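Local coordinates for protein peptide synthetase NRPS type II-PCP (Streptomyces verticillus, PDB 4NEO) that is a stand-alone peptidyl carrier protein of the nonribosomal peptide synthetase type, a small all-helical member of the phosphopantetheine-attachment family, at residues A[21-25]-A[74-80]. Numbering follows the deposited sequence.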
ATOM      1  N   ILE A  21       2.627  -1.886   4.188  1.00 42.34           N
ATOM      2  CA  ILE A  21       1.590  -1.998   3.171  1.00 40.96           C
ATOM      3  C   ILE A  21       1.788  -3.308   2.365  1.00 44.00           C
ATOM      4  O   ILE A  21       0.817  -4.030   2.120  1.00 44.44           O
ATOM      5  CB  ILE A  21       1.554  -0.748   2.251  1.00 40.97           C
ATOM      6  CG1 ILE A  21       1.078   0.442   3.073  1.00 42.38           C
ATOM      7  CG2 ILE A  21       0.668  -0.967   1.045  1.00 39.73           C
ATOM      8  CD1 ILE A  21       1.072   1.771   2.304  1.00 42.96           C
ATOM      9  N   ALA A  22       3.029  -3.654   2.020  1.00 43.40           N
ATOM     10  CA  ALA A  22       3.260  -4.882   1.282  1.00 47.19           C
ATOM     11  C   ALA A  22       2.728  -6.089   2.078  1.00 51.46           C
ATOM     12  O   ALA A  22       2.132  -6.984   1.500  1.00 51.49           O
ATOM     13  CB  ALA A  22       4.728  -5.057   0.955  1.00 49.51           C
ATOM     14  N   ALA A  23       2.936  -6.106   3.399  1.00 51.16           N
ATOM     15  CA  ALA A  23       2.470  -7.220   4.205  1.00 52.66           C
ATOM     16  C   ALA A  23       0.951  -7.301   4.189  1.00 53.91           C
ATOM     17  O   ALA A  23       0.404  -8.398   4.139  1.00 55.26           O
ATOM     18  CB  ALA A  23       2.968  -7.083   5.631  1.00 56.86           C
ATOM     19  N   ILE A  24       0.267  -6.153   4.212  1.00 49.99           N
ATOM     20  CA  ILE A  24      -1.211  -6.117   4.090  1.00 49.60           C
ATOM     21  C   ILE A  24      -1.695  -6.696   2.770  1.00 51.54           C
ATOM     22  O   ILE A  24      -2.617  -7.514   2.759  1.00 53.35           O
ATOM     23  CB  ILE A  24      -1.741  -4.676   4.283  1.00 49.23           C
ATOM     24  CG1 ILE A  24      -1.622  -4.269   5.741  1.00 47.29           C
ATOM     25  CG2 ILE A  24      -3.177  -4.515   3.809  1.00 51.60           C
ATOM     26  CD1 ILE A  24      -1.828  -2.774   5.950  1.00 49.92           C
ATOM     27  N   TRP A  25      -1.081  -6.272   1.654  1.00 49.36           N
ATOM     28  CA  TRP A  25      -1.384  -6.863   0.351  1.00 50.81           C
ATOM     29  C   TRP A  25      -1.167  -8.383   0.338  1.00 53.84           C
ATOM     30  O   TRP A  25      -1.959  -9.142  -0.205  1.00 55.47           O
ATOM     31  CB  TRP A  25      -0.493  -6.252  -0.763  1.00 49.64           C
ATOM     32  CG  TRP A  25      -0.831  -4.863  -1.214  1.00 48.44           C
ATOM     33  CD1 TRP A  25      -1.125  -3.795  -0.444  1.00 47.53           C
ATOM     34  CD2 TRP A  25      -0.888  -4.404  -2.566  1.00 47.51           C
ATOM     35  NE1 TRP A  25      -1.394  -2.691  -1.225  1.00 45.61           N
ATOM     36  CE2 TRP A  25      -1.242  -3.035  -2.532  1.00 43.93           C
ATOM     37  CE3 TRP A  25      -0.682  -5.017  -3.795  1.00 47.17           C
ATOM     38  CZ2 TRP A  25      -1.374  -2.260  -3.688  1.00 45.09           C
ATOM     39  CZ3 TRP A  25      -0.834  -4.254  -4.956  1.00 50.69           C
ATOM     40  CH2 TRP A  25      -1.184  -2.896  -4.889  1.00 48.20           C
ATOM     41  N   ARG A  74      -1.947   1.241  -8.110  1.00 50.69           N
ATOM     42  CA  ARG A  74      -1.896  -0.167  -8.481  1.00 52.13           C
ATOM     43  C   ARG A  74      -0.658  -0.950  -8.042  1.00 50.44           C
ATOM     44  O   ARG A  74      -0.590  -2.131  -8.334  1.00 50.89           O
ATOM     45  CB  ARG A  74      -2.066  -0.349  -9.995  1.00 61.47           C
ATOM     46  CG  ARG A  74      -3.139   0.516 -10.615  1.00 69.24           C
ATOM     47  CD  ARG A  74      -3.892  -0.190 -11.688  1.00 73.58           C
ATOM     48  NE  ARG A  74      -5.171  -0.729 -11.196  1.00 84.66           N
ATOM     49  CZ  ARG A  74      -5.567  -2.000 -11.313  1.00101.97           C
ATOM     50  NH1 ARG A  74      -4.756  -2.911 -11.864  1.00104.04           N
ATOM     51  NH2 ARG A  74      -6.780  -2.375 -10.874  1.00107.28           N
ATOM     52  N   THR A  75       0.341  -0.327  -7.422  1.00 45.24           N
ATOM     53  CA  THR A  75       1.460  -1.061  -6.833  1.00 44.20           C
ATOM     54  C   THR A  75       1.567  -0.689  -5.368  1.00 44.24           C
ATOM     55  O   THR A  75       1.030   0.356  -4.917  1.00 40.88           O
ATOM     56  CB  THR A  75       2.786  -0.820  -7.525  1.00 46.41           C
ATOM     57  OG1 THR A  75       3.203   0.548  -7.340  1.00 46.06           O
ATOM     58  CG2 THR A  75       2.672  -1.155  -9.021  1.00 51.53           C
ATOM     59  N   VAL A  76       2.242  -1.540  -4.606  1.00 41.31           N
ATOM     60  CA  VAL A  76       2.488  -1.238  -3.218  1.00 42.73           C
ATOM     61  C   VAL A  76       3.334   0.044  -3.113  1.00 44.75           C
ATOM     62  O   VAL A  76       3.036   0.900  -2.272  1.00 41.72           O
ATOM     63  CB  VAL A  76       3.255  -2.380  -2.539  1.00 41.90           C
ATOM     64  CG1 VAL A  76       3.939  -1.918  -1.257  1.00 43.45           C
ATOM     65  CG2 VAL A  76       2.364  -3.607  -2.310  1.00 45.58           C
ATOM     66  N   ALA A  77       4.415   0.150  -3.908  1.00 43.50           N
ATOM     67  CA  ALA A  77       5.276   1.381  -3.853  1.00 45.02           C
ATOM     68  C   ALA A  77       4.511   2.678  -4.230  1.00 45.35           C
ATOM     69  O   ALA A  77       4.726   3.726  -3.625  1.00 43.24           O
ATOM     70  CB  ALA A  77       6.493   1.244  -4.734  1.00 45.92           C
ATOM     71  N   GLY A  78       3.666   2.578  -5.250  1.00 41.91           N
ATOM     72  CA  GLY A  78       2.836   3.676  -5.724  1.00 42.80           C
ATOM     73  C   GLY A  78       1.879   4.106  -4.636  1.00 43.03           C
ATOM     74  O   GLY A  78       1.785   5.279  -4.338  1.00 41.75           O
HETATM   75  N   MSE A  79       1.212   3.136  -4.014  1.00 42.04           N
HETATM   76  CA  MSE A  79       0.259   3.411  -2.955  1.00 42.48           C
HETATM   77  C   MSE A  79       0.938   4.036  -1.789  1.00 44.20           C
HETATM   78  O   MSE A  79       0.412   4.990  -1.185  1.00 41.09           O
HETATM   79  CB  MSE A  79      -0.513   2.161  -2.581  1.00 43.33           C
HETATM   80  CG  MSE A  79      -1.542   2.418  -1.467  1.00 44.84           C
HETATM   81 SE   MSE A  79      -2.596   0.747  -1.196  1.00 46.55          SE
HETATM   82  CE  MSE A  79      -3.970   1.627  -0.163  1.00 42.16           C
ATOM     83  N   THR A  80       2.103   3.501  -1.442  1.00 37.88           N
ATOM     84  CA  THR A  80       2.912   4.014  -0.344  1.00 40.49           C
ATOM     85  C   THR A  80       3.214   5.494  -0.549  1.00 41.45           C
ATOM     86  O   THR A  80       3.049   6.331   0.354  1.00 40.71           O
ATOM     87  CB  THR A  80       4.224   3.199  -0.208  1.00 44.41           C
ATOM     88  OG1 THR A  80       3.875   1.860   0.157  1.00 41.60           O
ATOM     89  CG2 THR A  80       5.108   3.782   0.889  1.00 47.15           C
TER
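With V76 chi1 at 160°, CG1 lies anti to the backbone N and CG2 anti to the carbonyl carbon, and the two methyls take separate partners on the opposing helix. CG2 sits over one face of the W25 indole. V76 CG2 is 3.5 Å from the centroid of the five-membered ring of W25, 18° off the ring normal, a CH-pi contact. V76 CG1 meets A22 CB at 3.9 Å and also touches I21 CG2. M79, a selenomethionine, reaches W25 with a fully extended chain. M79 SE lies at the indole edge, in its plane, 3.6 Å from W25 NE1, a Met-aromatic contact. NE1 is buried here and has no hydrogen-bond partner in the model. R74 O also lies at the ring edge, 3.6 Å from W25 CH2. The contact joins the first and last helices of the carrier-protein helical bundle, 7-28 and 76-86; the N-to-C directions of the two short segments lie 129° apart. L70, from helix 67-73, touches both W25 and M79. T75 N-caps the last helix: T75 OG1 accepts from G78 N at 3.0 Å. I21 CD1 packs 3.5 Å from T80 OG1. That hydroxyl donates to V76 O from above the carbonyl plane, on the face opposite T80 N.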